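PDB 4KL0: inosine-uridine nucleoside N-ribohydrolase from Xanthomonas oryzae pv. oryzae, which binds calcium and probably hydrolyses the N-glycosidic bonds of nucleosides, although its activity is not established. Local coordinates for residues 27-32 with 136-141; 33-38 with 197-202; 146-151 with 158-163; 152-157 with 209-214. One frame throughout, in Å; residues are numbered along the deposited sequence.

Interaction 1: 27-32 with 136-141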
loop_
_atom_site.group_PDB
_atom_site.type_symbol
_atom_site.label_atom_id
_atom_site.label_comp_id
_atom_site.label_asym_id
_atom_site.label_seq_id
_atom_site.Cartn_x
_atom_site.Cartn_y
_atom_site.Cartn_z
ATOM N N PRO A 27 17.837 2.166 9.914
ATOM C CA PRO A 27 16.512 2.021 9.266
ATOM C C PRO A 27 16.341 3.095 8.216
ATOM O O PRO A 27 16.816 4.218 8.363
ATOM C CB PRO A 27 15.489 2.189 10.405
ATOM C CG PRO A 27 16.358 2.106 11.760
ATOM C CD PRO A 27 17.728 2.633 11.310
ATOM N N LEU A 28 15.633 2.739 7.157
ATOM C CA LEU A 28 15.350 3.678 6.079
ATOM C C LEU A 28 14.176 4.582 6.465
ATOM O O LEU A 28 13.054 4.094 6.607
ATOM C CB LEU A 28 15.065 2.870 4.794
ATOM C CG LEU A 28 14.789 3.704 3.515
ATOM C CD1 LEU A 28 15.982 4.578 3.094
ATOM C CD2 LEU A 28 14.343 2.830 2.355
ATOM N N ASP A 29 14.372 5.894 6.584
ATOM C CA ASP A 29 13.229 6.769 6.863
ATOM C C ASP A 29 12.303 6.759 5.650
ATOM O O ASP A 29 12.792 6.834 4.504
ATOM C CB ASP A 29 13.678 8.201 7.160
ATOM C CG ASP A 29 14.052 8.394 8.613
ATOM O OD1 ASP A 29 14.034 7.395 9.369
ATOM O OD2 ASP A 29 14.348 9.545 9.022
ATOM N N THR A 30 10.987 6.670 5.904
ATOM C CA THR A 30 10.017 6.370 4.832
ATOM C C THR A 30 8.874 7.348 4.825
ATOM O O THR A 30 8.302 7.639 5.879
ATOM C CB THR A 30 9.469 4.921 4.993
ATOM O OG1 THR A 30 10.541 3.973 4.844
ATOM C CG2 THR A 30 8.389 4.622 3.946
ATOM N N LEU A 31 8.547 7.860 3.628
ATOM C CA LEU A 31 7.393 8.753 3.392
ATOM C C LEU A 31 6.345 7.918 2.621
ATOM O O LEU A 31 6.676 7.315 1.547
ATOM C CB LEU A 31 7.778 9.955 2.513
ATOM C CG LEU A 31 9.091 10.614 2.963
ATOM C CD1 LEU A 31 9.459 11.748 1.953
ATOM C CD2 LEU A 31 8.971 11.152 4.352
ATOM N N LEU A 32 5.135 7.842 3.177
ATOM C CA LEU A 32 4.075 6.973 2.631
ATOM C C LEU A 32 2.895 7.825 2.172
ATOM O O LEU A 32 2.432 8.736 2.874
ATOM C CB LEU A 32 3.670 5.977 3.721
ATOM C CG LEU A 32 2.631 4.937 3.387
ATOM C CD1 LEU A 32 3.176 3.999 2.281
ATOM C CD2 LEU A 32 2.265 4.047 4.633
ATOM N N CYS A 136 8.566 18.087 3.355
ATOM C CA CYS A 136 9.527 19.053 2.811
ATOM C C CYS A 136 10.602 19.390 3.867
ATOM O O CYS A 136 11.839 19.271 3.610
ATOM C CB CYS A 136 8.829 20.337 2.347
ATOM S SG CYS A 136 7.919 20.209 0.778
ATOM N N GLU A 137 10.135 19.809 5.043
ATOM C CA GLU A 137 11.046 20.134 6.154
ATOM C C GLU A 137 11.960 18.972 6.489
ATOM O O GLU A 137 13.137 19.158 6.803
ATOM C CB GLU A 137 10.263 20.542 7.391
ATOM C CG GLU A 137 9.351 21.744 7.177
ATOM C CD GLU A 137 8.730 22.231 8.484
ATOM O OE1 GLU A 137 9.319 21.960 9.564
ATOM O OE2 GLU A 137 7.653 22.873 8.448
ATOM N N ARG A 138 11.434 17.749 6.410
ATOM C CA ARG A 138 12.238 16.594 6.719
ATOM C C ARG A 138 13.284 16.261 5.636
ATOM O O ARG A 138 14.392 15.833 5.961
ATOM C CB ARG A 138 11.345 15.371 7.061
ATOM C CG ARG A 138 12.173 14.110 7.346
ATOM C CD ARG A 138 11.283 12.931 7.773
ATOM N NE ARG A 138 10.428 13.254 8.906
ATOM C CZ ARG A 138 10.855 13.155 10.166
ATOM N NH1 ARG A 138 12.114 12.775 10.399
ATOM N NH2 ARG A 138 10.023 13.428 11.184
ATOM N N LEU A 139 12.947 16.450 4.356
ATOM C CA LEU A 139 13.925 16.225 3.291
ATOM C C LEU A 139 15.111 17.195 3.510
ATOM O O LEU A 139 16.264 16.856 3.256
ATOM C CB LEU A 139 13.290 16.451 1.908
ATOM C CG LEU A 139 12.331 15.327 1.495
ATOM C CD1 LEU A 139 11.685 15.640 0.169
ATOM C CD2 LEU A 139 13.090 13.989 1.428
ATOM N N ALA A 140 14.785 18.381 3.999
ATOM C CA ALA A 140 15.781 19.454 4.219
ATOM C C ALA A 140 16.818 19.071 5.262
ATOM O O ALA A 140 18.020 19.328 5.101
ATOM C CB ALA A 140 15.069 20.730 4.651
ATOM N N THR A 141 16.341 18.455 6.338
ATOM C CA THR A 141 17.146 18.230 7.533
ATOM C C THR A 141 17.524 16.762 7.746
ATOM O O THR A 141 17.991 16.371 8.826
ATOM C CB THR A 141 16.413 18.761 8.771
ATOM O OG1 THR A 141 17.259 18.642 9.925
ATOM C CG2 THR A 141 15.111 18.001 9.001
#
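Leu31 reaches from its strand into the side of helix 136-141 and lies between two of its residues. Its CD1 meets CD2 of Leu139 at 4.3 Å, a methyl-to-methyl contact in the buried part of the interface, while its other methyl, CD2, comes within 4.5 Å of CD in the aliphatic chain of Arg138. That chain leaves the helix extended, with CG anti to the backbone N (chi1 178°), and bends only at chi3, which carries the guanidinium past Leu31 toward Asp29, near the N-terminal end of the strand. There Asp29 faces it at a distance: OD2 stays 4.2 Å from NH1 of Arg138, too far for a salt bridge, and the carboxylate and guanidinium planes stand 83° apart. Each charge has a closer partner on strand 58-65, Asp29 OD2 pairing with Arg59 and Arg138 NE with Asp62, so the attraction between the two is probably only a supplement. The helix runs nearly antiparallel to strand 28-32, at 158°, with the axes 10.9 Å apart, packed on one face of the mainly parallel, Rossmann-like sheet. Strands 58-65 and 146-150 flank the strand, and Leu160 of helix 155-163 touches both Leu31 and Leu139.

Interaction 2: 33-38 with 197-202. With CA (calcium ion), chain B.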
loop_
_atom_site.group_PDB
_atom_site.type_symbol
_atom_site.label_atom_id
_atom_site.label_comp_id
_atom_site.label_asym_id
_atom_site.label_seq_id
_atom_site.Cartn_x
_atom_site.Cartn_y
_atom_site.Cartn_z
ATOM N N PHE A 33 2.369 7.492 0.982
ATOM C CA PHE A 33 1.222 8.175 0.384
ATOM C C PHE A 33 0.130 7.129 0.199
ATOM O O PHE A 33 0.375 6.100 -0.431
ATOM C CB PHE A 33 1.643 8.756 -0.984
ATOM C CG PHE A 33 2.789 9.705 -0.876
ATOM C CD1 PHE A 33 2.557 11.083 -0.823
ATOM C CD2 PHE A 33 4.083 9.216 -0.848
ATOM C CE1 PHE A 33 3.678 11.971 -0.668
ATOM C CE2 PHE A 33 5.186 10.099 -0.695
ATOM C CZ PHE A 33 4.925 11.491 -0.636
ATOM N N THR A 34 -1.031 7.313 0.839
ATOM C CA THR A 34 -1.948 6.179 1.089
ATOM C C THR A 34 -3.411 6.609 1.175
ATOM O O THR A 34 -3.705 7.800 1.335
ATOM C CB THR A 34 -1.517 5.544 2.402
ATOM O OG1 THR A 34 -2.361 4.445 2.769
ATOM C CG2 THR A 34 -1.535 6.547 3.531
ATOM N N ASP A 35 -4.336 5.669 0.936
ATOM C CA ASP A 35 -5.784 5.966 0.857
ATOM C C ASP A 35 -6.555 4.872 1.593
ATOM O O ASP A 35 -7.294 4.115 0.989
ATOM C CB ASP A 35 -6.257 6.083 -0.610
ATOM C CG ASP A 35 -5.904 4.842 -1.468
ATOM O OD1 ASP A 35 -5.264 3.891 -0.946
ATOM O OD2 ASP A 35 -6.347 4.817 -2.661
ATOM N N PRO A 36 -6.403 4.830 2.908
ATOM C CA PRO A 36 -6.944 3.655 3.650
ATOM C C PRO A 36 -8.482 3.651 3.788
ATOM O O PRO A 36 -9.201 4.678 3.638
ATOM C CB PRO A 36 -6.313 3.814 5.040
ATOM C CG PRO A 36 -6.146 5.346 5.211
ATOM C CD PRO A 36 -5.668 5.760 3.792
ATOM N N ASN A 37 -8.951 2.453 4.113
ATOM C CA ASN A 37 -10.375 2.194 4.442
ATOM C C ASN A 37 -11.340 2.237 3.260
ATOM O O ASN A 37 -12.535 2.457 3.448
ATOM C CB ASN A 37 -10.850 3.050 5.601
ATOM C CG ASN A 37 -11.999 2.394 6.343
ATOM O OD1 ASN A 37 -11.952 1.177 6.583
ATOM N ND2 ASN A 37 -13.043 3.178 6.698
ATOM N N LYS A 38 -10.847 2.032 2.044
ATOM C CA LYS A 38 -11.779 1.621 0.982
ATOM C C LYS A 38 -11.570 0.149 0.633
ATOM O O LYS A 38 -12.376 -0.468 -0.081
ATOM C CB LYS A 38 -11.736 2.539 -0.261
ATOM C CG LYS A 38 -10.384 2.896 -0.864
ATOM C CD LYS A 38 -9.832 1.798 -1.798
ATOM C CE LYS A 38 -8.514 2.282 -2.514
ATOM N NZ LYS A 38 -7.995 1.153 -3.366
ATOM N N ALA A 197 -4.637 1.843 -14.465
ATOM C CA ALA A 197 -4.244 1.295 -13.169
ATOM C C ALA A 197 -4.862 2.186 -12.095
ATOM O O ALA A 197 -4.757 3.399 -12.197
ATOM C CB ALA A 197 -2.690 1.302 -13.000
ATOM N N TYR A 198 -5.438 1.568 -11.067
ATOM C CA TYR A 198 -6.292 2.286 -10.104
ATOM C C TYR A 198 -5.608 3.523 -9.509
ATOM O O TYR A 198 -6.176 4.643 -9.508
ATOM C CB TYR A 198 -6.728 1.317 -8.967
ATOM C CG TYR A 198 -7.684 1.975 -7.967
ATOM C CD1 TYR A 198 -9.065 1.814 -8.083
ATOM C CD2 TYR A 198 -7.193 2.734 -6.921
ATOM C CE1 TYR A 198 -9.954 2.425 -7.176
ATOM C CE2 TYR A 198 -8.038 3.366 -6.022
ATOM C CZ TYR A 198 -9.429 3.204 -6.157
ATOM O OH TYR A 198 -10.267 3.845 -5.245
ATOM N N ASN A 199 -4.402 3.335 -8.989
ATOM C CA ASN A 199 -3.738 4.464 -8.325
ATOM C C ASN A 199 -3.366 5.575 -9.303
ATOM O O ASN A 199 -3.322 6.740 -8.972
ATOM C CB ASN A 199 -2.533 4.064 -7.517
ATOM C CG ASN A 199 -2.952 3.267 -6.276
ATOM O OD1 ASN A 199 -4.089 3.492 -5.760
ATOM N ND2 ASN A 199 -2.119 2.319 -5.834
ATOM N N ASN A 200 -3.025 5.199 -10.522
ATOM C CA ASN A 200 -2.726 6.288 -11.454
ATOM C C ASN A 200 -3.992 7.071 -11.804
ATOM O O ASN A 200 -3.946 8.302 -11.898
ATOM C CB ASN A 200 -2.175 5.738 -12.769
ATOM C CG ASN A 200 -0.833 5.043 -12.645
ATOM O OD1 ASN A 200 0.000 5.337 -11.792
ATOM N ND2 ASN A 200 -0.593 4.127 -13.587
ATOM N N ALA A 201 -5.111 6.337 -11.992
ATOM C CA ALA A 201 -6.424 6.904 -12.404
ATOM C C ALA A 201 -7.081 7.784 -11.341
ATOM O O ALA A 201 -7.910 8.636 -11.701
ATOM C CB ALA A 201 -7.343 5.804 -12.786
ATOM N N THR A 202 -6.635 7.661 -10.084
ATOM C CA THR A 202 -7.155 8.547 -9.028
ATOM C C THR A 202 -6.940 10.014 -9.397
ATOM O O THR A 202 -7.860 10.837 -9.242
ATOM C CB THR A 202 -6.519 8.241 -7.654
ATOM O OG1 THR A 202 -6.916 6.924 -7.223
ATOM C CG2 THR A 202 -6.993 9.279 -6.615
HETATM CA CA CA B . -4.078 1.780 -1.510
HETATM O O HOH W 1 -5.414 2.609 -3.575
HETATM O O HOH W 2 -6.127 6.687 -4.411
HETATM O O HOH W 3 -5.673 -0.068 -1.983
HETATM O O HOH W 4 -3.289 0.581 -3.792
#
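OD2 of Asp35 takes a hydrogen bond from each of two waters, water 1 and water 2, both at 2.6 Å, while OD1 of the same carboxylate binds the calcium ion at 2.5 Å. Water 1 is itself a calcium ligand; it also donates to OD1 of Asn199 at 2.7 Å and accepts from NZ of Lys38, so a single molecule joins metal, aspartate, lysine and asparagine. Water 2 carries the link on from Asp35 to OG1 of Thr202. The polar links from the helix to the aspartate thus run through water; Asp35 OD2 and Asn199 OD1 themselves stay 4.1 Å apart. On its other branch Asn199 gives ND2 to calcium-bound water 4 and to the carbonyl of Met178, two bonds that fix which way its amide is turned. Lys38 bends at chi2 (82°) and then runs straight, bringing its ammonium group to the Tyr198 ring in an off-centre cation-pi contact, NZ lying 4.0 Å from the ring centroid. A third calcium-bound water, water 3, accepts from this NZ. OD2 of Asp35 meets the Tyr198 ring at its edge, near its plane and 4.0 Å from CE2, and the phenol oxygen bonds to Glu109. Asp42, Asp318 and the carbonyl of Ile151 complete the protein ligands of the calcium, an aspartate-rich site at the C-terminal end of a sheet strand, as in nucleoside hydrolases.

Interaction 3: 146-151 with 158-163. With CA (calcium ion), chain B.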
loop_
_atom_site.group_PDB
_atom_site.type_symbol
_atom_site.label_atom_id
_atom_site.label_comp_id
_atom_site.label_asym_id
_atom_site.label_seq_id
_atom_site.Cartn_x
_atom_site.Cartn_y
_atom_site.Cartn_z
ATOM N N LEU A 146 15.873 9.322 2.058
ATOM C CA LEU A 146 14.615 8.684 2.498
ATOM C C LEU A 146 14.024 7.914 1.321
ATOM O O LEU A 146 14.367 8.161 0.141
ATOM C CB LEU A 146 13.616 9.741 2.933
ATOM C CG LEU A 146 13.893 10.540 4.227
ATOM C CD1 LEU A 146 14.774 11.723 3.951
ATOM C CD2 LEU A 146 12.650 10.984 4.948
ATOM N N GLY A 147 13.145 6.965 1.626
ATOM C CA GLY A 147 12.388 6.296 0.569
ATOM C C GLY A 147 10.966 6.824 0.486
ATOM O O GLY A 147 10.399 7.260 1.483
ATOM N N MET A 148 10.400 6.848 -0.715
ATOM C CA MET A 148 8.991 7.291 -0.881
ATOM C C MET A 148 8.238 6.077 -1.362
ATOM O O MET A 148 8.675 5.372 -2.265
ATOM C CB MET A 148 8.824 8.388 -1.965
ATOM C CG MET A 148 9.283 9.834 -1.572
ATOM S SD MET A 148 9.265 11.091 -2.975
ATOM C CE MET A 148 7.526 11.055 -3.481
ATOM N N VAL A 149 7.120 5.784 -0.722
ATOM C CA VAL A 149 6.314 4.624 -1.115
ATOM C C VAL A 149 4.895 5.084 -1.433
ATOM O O VAL A 149 4.227 5.745 -0.593
ATOM C CB VAL A 149 6.307 3.603 0.038
ATOM C CG1 VAL A 149 5.395 2.447 -0.361
ATOM C CG2 VAL A 149 7.763 3.083 0.328
ATOM N N VAL A 150 4.457 4.784 -2.649
ATOM C CA VAL A 150 3.138 5.304 -3.108
ATOM C C VAL A 150 2.189 4.155 -3.264
ATOM O O VAL A 150 2.382 3.276 -4.096
ATOM C CB VAL A 150 3.313 6.060 -4.440
ATOM C CG1 VAL A 150 1.965 6.505 -4.988
ATOM C CG2 VAL A 150 4.352 7.194 -4.248
ATOM N N ILE A 151 1.136 4.138 -2.423
ATOM C CA ILE A 151 0.156 3.064 -2.493
ATOM C C ILE A 151 -1.220 3.691 -2.626
ATOM O O ILE A 151 -2.171 3.094 -2.193
ATOM C CB ILE A 151 0.223 2.142 -1.260
ATOM C CG1 ILE A 151 0.199 2.918 0.073
ATOM C CG2 ILE A 151 1.554 1.324 -1.317
ATOM C CD1 ILE A 151 0.109 2.038 1.312
ATOM N N SER A 158 3.264 13.968 -6.119
ATOM C CA SER A 158 3.716 14.835 -7.212
ATOM C C SER A 158 3.923 16.237 -6.628
ATOM O O SER A 158 4.925 16.886 -6.986
ATOM C CB SER A 158 2.666 14.868 -8.300
ATOM O OG SER A 158 3.001 15.838 -9.300
ATOM N N ALA A 159 3.003 16.707 -5.758
ATOM C CA ALA A 159 3.172 18.011 -5.079
ATOM C C ALA A 159 4.514 18.117 -4.366
ATOM O O ALA A 159 5.141 19.176 -4.374
ATOM C CB ALA A 159 2.023 18.318 -4.110
ATOM N N LEU A 160 4.983 17.016 -3.771
ATOM C CA LEU A 160 6.241 17.021 -3.026
ATOM C C LEU A 160 7.397 17.166 -3.977
ATOM O O LEU A 160 8.320 17.935 -3.704
ATOM C CB LEU A 160 6.435 15.727 -2.182
ATOM C CG LEU A 160 7.732 15.654 -1.354
ATOM C CD1 LEU A 160 7.719 16.718 -0.290
ATOM C CD2 LEU A 160 7.898 14.303 -0.635
ATOM N N LEU A 161 7.351 16.451 -5.099
ATOM C CA LEU A 161 8.457 16.573 -6.056
ATOM C C LEU A 161 8.420 17.987 -6.610
ATOM O O LEU A 161 9.482 18.568 -6.958
ATOM C CB LEU A 161 8.364 15.559 -7.188
ATOM C CG LEU A 161 9.402 14.478 -7.030
ATOM C CD1 LEU A 161 9.137 13.736 -5.695
ATOM C CD2 LEU A 161 9.319 13.570 -8.216
ATOM N N ALA A 162 7.243 18.597 -6.679
ATOM C CA ALA A 162 7.216 19.948 -7.243
ATOM C C ALA A 162 7.705 20.997 -6.241
ATOM O O ALA A 162 8.487 21.903 -6.616
ATOM C CB ALA A 162 5.833 20.306 -7.761
ATOM N N GLU A 163 7.226 20.934 -4.995
ATOM C CA GLU A 163 7.585 21.949 -4.005
ATOM C C GLU A 163 9.009 21.781 -3.523
ATOM O O GLU A 163 9.681 22.762 -3.213
ATOM C CB GLU A 163 6.585 21.933 -2.841
ATOM C CG GLU A 163 5.190 22.303 -3.366
ATOM C CD GLU A 163 4.137 22.357 -2.296
ATOM O OE1 GLU A 163 4.511 22.316 -1.095
ATOM O OE2 GLU A 163 2.937 22.424 -2.676
HETATM CA CA CA B . -4.078 1.780 -1.510
HETATM O O HOH W 4 -3.289 0.581 -3.792
HETATM O O HOH W 3 -5.673 -0.068 -1.983
HETATM O O HOH W 1 -5.414 2.609 -3.575
#
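With CG anti to its carbonyl carbon (chi1 -76°) and chi2 extended, Met148 stands out from its strand toward helix 158-163; a bend at chi3 (59°) then turns the terminal methyl so that it lies beside CD1 of Leu161. Sulfur and methyl consequently share one partner, since SD and CE of Met148 each lie 3.8 Å from CD1 of Leu161. Leu161 does not point straight at the strand, but its end comes round to the thioether, which it meets obliquely, at a chi1 of -107° that departs from the usual staggered values. Leu160 approaches more directly and comes nearest the sulfur, its CD2 being 4.2 Å from Met148 SD. The strand and helix are successive elements of a Rossmann-like alternation, in which the chain leaves the parallel sheet, turns through a short loop and returns as a helix packed against the strand it has just left. At that turn the carbonyl O of Ile151 binds the calcium ion at 2.4 Å, well away from the apolar contact. Phe33 of strand 28-34 also touches Met148, Met135 and Cys136 of helix 133-141 lie against Leu160, and Leu161 also touches Leu210 of helix 204-216.

Interaction 4: 152-157 with 209-214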
loop_
_atom_site.group_PDB
_atom_site.type_symbol
_atom_site.label_atom_id
_atom_site.label_comp_id
_atom_site.label_asym_id
_atom_site.label_seq_id
_atom_site.Cartn_x
_atom_site.Cartn_y
_atom_site.Cartn_z
ATOM N N ALA A 152 -1.312 4.814 -3.320
ATOM C CA ALA A 152 -2.567 5.516 -3.596
ATOM C C ALA A 152 -2.346 6.485 -4.704
ATOM O O ALA A 152 -1.269 6.455 -5.286
ATOM C CB ALA A 152 -3.063 6.306 -2.320
ATOM N N GLY A 153 -3.314 7.392 -4.932
ATOM C CA GLY A 153 -3.181 8.406 -5.984
ATOM C C GLY A 153 -2.031 9.330 -5.653
ATOM O O GLY A 153 -1.551 9.428 -4.497
ATOM N N MET A 154 -1.565 10.035 -6.683
ATOM C CA MET A 154 -0.274 10.665 -6.567
ATOM C C MET A 154 -0.367 12.192 -6.475
ATOM O O MET A 154 0.668 12.849 -6.622
ATOM C CB MET A 154 0.572 10.247 -7.784
ATOM C CG MET A 154 1.258 8.898 -7.487
ATOM S SD MET A 154 1.629 7.808 -8.912
ATOM C CE MET A 154 0.205 6.763 -8.832
ATOM N N THR A 155 -1.536 12.745 -6.137
ATOM C CA THR A 155 -1.661 14.230 -6.007
ATOM C C THR A 155 -0.566 14.813 -5.097
ATOM O O THR A 155 0.127 15.803 -5.435
ATOM C CB THR A 155 -3.003 14.527 -5.373
ATOM O OG1 THR A 155 -4.031 13.941 -6.179
ATOM C CG2 THR A 155 -3.224 16.013 -5.182
ATOM N N ASP A 156 -0.410 14.230 -3.919
ATOM C CA ASP A 156 0.581 14.740 -2.935
ATOM C C ASP A 156 2.013 14.335 -3.229
ATOM O O ASP A 156 2.962 15.131 -2.968
ATOM C CB ASP A 156 0.158 14.321 -1.527
ATOM C CG ASP A 156 -1.268 14.704 -1.274
ATOM O OD1 ASP A 156 -1.572 15.923 -1.317
ATOM O OD2 ASP A 156 -2.113 13.831 -1.083
ATOM N N ALA A 157 2.238 13.104 -3.701
ATOM C CA ALA A 157 3.584 12.732 -4.058
ATOM C C ALA A 157 4.116 13.629 -5.166
ATOM O O ALA A 157 5.280 13.987 -5.142
ATOM C CB ALA A 157 3.642 11.220 -4.490
ATOM N N ALA A 209 2.760 13.666 -13.884
ATOM C CA ALA A 209 3.769 14.616 -13.410
ATOM C C ALA A 209 4.827 13.849 -12.577
ATOM O O ALA A 209 6.040 14.131 -12.645
ATOM C CB ALA A 209 3.131 15.697 -12.607
ATOM N N LEU A 210 4.372 12.906 -11.754
ATOM C CA LEU A 210 5.286 12.207 -10.850
ATOM C C LEU A 210 6.241 11.294 -11.607
ATOM O O LEU A 210 7.475 11.382 -11.359
ATOM C CB LEU A 210 4.525 11.464 -9.713
ATOM C CG LEU A 210 5.411 10.697 -8.740
ATOM C CD1 LEU A 210 6.143 11.638 -7.776
ATOM C CD2 LEU A 210 4.564 9.686 -7.943
ATOM N N TYR A 211 5.714 10.448 -12.518
ATOM C CA TYR A 211 6.523 9.473 -13.257
ATOM C C TYR A 211 7.532 10.264 -14.055
ATOM O O TYR A 211 8.720 9.922 -14.099
ATOM C CB TYR A 211 5.675 8.684 -14.245
ATOM C CG TYR A 211 4.890 7.486 -13.672
ATOM C CD1 TYR A 211 4.062 7.625 -12.542
ATOM C CD2 TYR A 211 4.924 6.220 -14.303
ATOM C CE1 TYR A 211 3.313 6.563 -12.095
ATOM C CE2 TYR A 211 4.161 5.168 -13.846
ATOM C CZ TYR A 211 3.335 5.340 -12.741
ATOM O OH TYR A 211 2.539 4.312 -12.283
ATOM N N ARG A 212 7.050 11.326 -14.693
ATOM C CA ARG A 212 7.924 12.147 -15.531
ATOM C C ARG A 212 8.983 12.858 -14.698
ATOM O O ARG A 212 10.160 12.804 -15.051
ATOM C CB ARG A 212 7.092 13.155 -16.345
ATOM C CG ARG A 212 7.963 14.211 -17.062
ATOM C CD ARG A 212 7.101 15.081 -17.989
ATOM N NE ARG A 212 6.277 16.007 -17.219
ATOM C CZ ARG A 212 4.938 16.020 -17.272
ATOM N NH1 ARG A 212 4.298 15.170 -18.079
ATOM N NH2 ARG A 212 4.249 16.898 -16.542
ATOM N N ARG A 213 8.605 13.539 -13.617
ATOM C CA ARG A 213 9.570 14.332 -12.890
ATOM C C ARG A 213 10.591 13.475 -12.157
ATOM O O ARG A 213 11.710 13.940 -11.919
ATOM C CB ARG A 213 8.896 15.320 -11.949
ATOM C CG ARG A 213 9.784 16.389 -11.337
ATOM C CD ARG A 213 10.182 17.474 -12.391
ATOM N NE ARG A 213 11.005 18.545 -11.803
ATOM C CZ ARG A 213 11.965 19.197 -12.477
ATOM N NH1 ARG A 213 12.224 18.855 -13.736
ATOM N NH2 ARG A 213 12.681 20.172 -11.899
ATOM N N ALA A 214 10.223 12.247 -11.778
ATOM C CA ALA A 214 11.122 11.439 -10.984
ATOM C C ALA A 214 12.270 11.119 -11.925
ATOM O O ALA A 214 13.456 11.206 -11.556
ATOM C CB ALA A 214 10.398 10.118 -10.545
#
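Met154 and Leu210 meet at about a right angle, with CD2 of the leucine set against the middle of the thioether chain. The closest pair is Met154 CG and Leu210 CD2 at 3.4 Å, tighter than usual for two carbons, and the same methyl lies 3.6 Å from Met154 SD. Leu210 gets there with CG anti to its backbone N (chi1 179°), an extended setting that carries both methyls to the facing segment. They divide the work: CD2 also rests against CB of Ala157, 3.9 Å away, while CD1 packs over the backbone of Ala157, 3.6 Å from its carbonyl O. The small side chain of Ala157 is consistent with the close approach, its CA being 7.0 Å from that of Leu210. This is a packing of two neighbouring helices, 155-163 and 204-216, on one side of the Rossmann-like sheet, and Ile177 of strand 172-178 touches Met154, Leu210 and Tyr211. Met154, the N-cap residue of its helix, has CG anti to the carbonyl carbon (chi1 -85°), pointing the chain at the other helix, while the bend at chi3 (-96°) turns the methyl toward Asn200. Its sulfur sits at the rim of Tyr211, in the ring plane and 3.8 Å from CE1, a Met-aromatic contact made edge-on. Tyr211 is not aimed at Met154 from its CA, but its ring end reaches the sulfur; the phenol oxygen is held weakly by Asn200 and Gly180 N.

Interactions 1 and 2 occupy successive parts of strand 28-34, with centres 21 Å apart, and strand 146-150 of interaction 3 runs beside both. Probable backbone hydrogen bonds tie the two strands: Leu31 O to Val149 N at 2.8 Å beside interaction 1, Phe33 O to Ile151 N at 2.9 Å beside interaction 2. Interactions 2 and 3 converge on the calcium ion, giving it Asp35 and Ile151 respectively. Interactions 3 and 4 share helix 155-163, their centres only 7 Å apart, and Leu161 CD2 meets Leu210 CD1 at 3.7 Å. The weak Tyr211 to Asn200 bond (OH to OD1, 2.8 Å) links interaction 4 to helix 198-202 of interaction 2; the Met154 side chain is about 10 Å from the calcium.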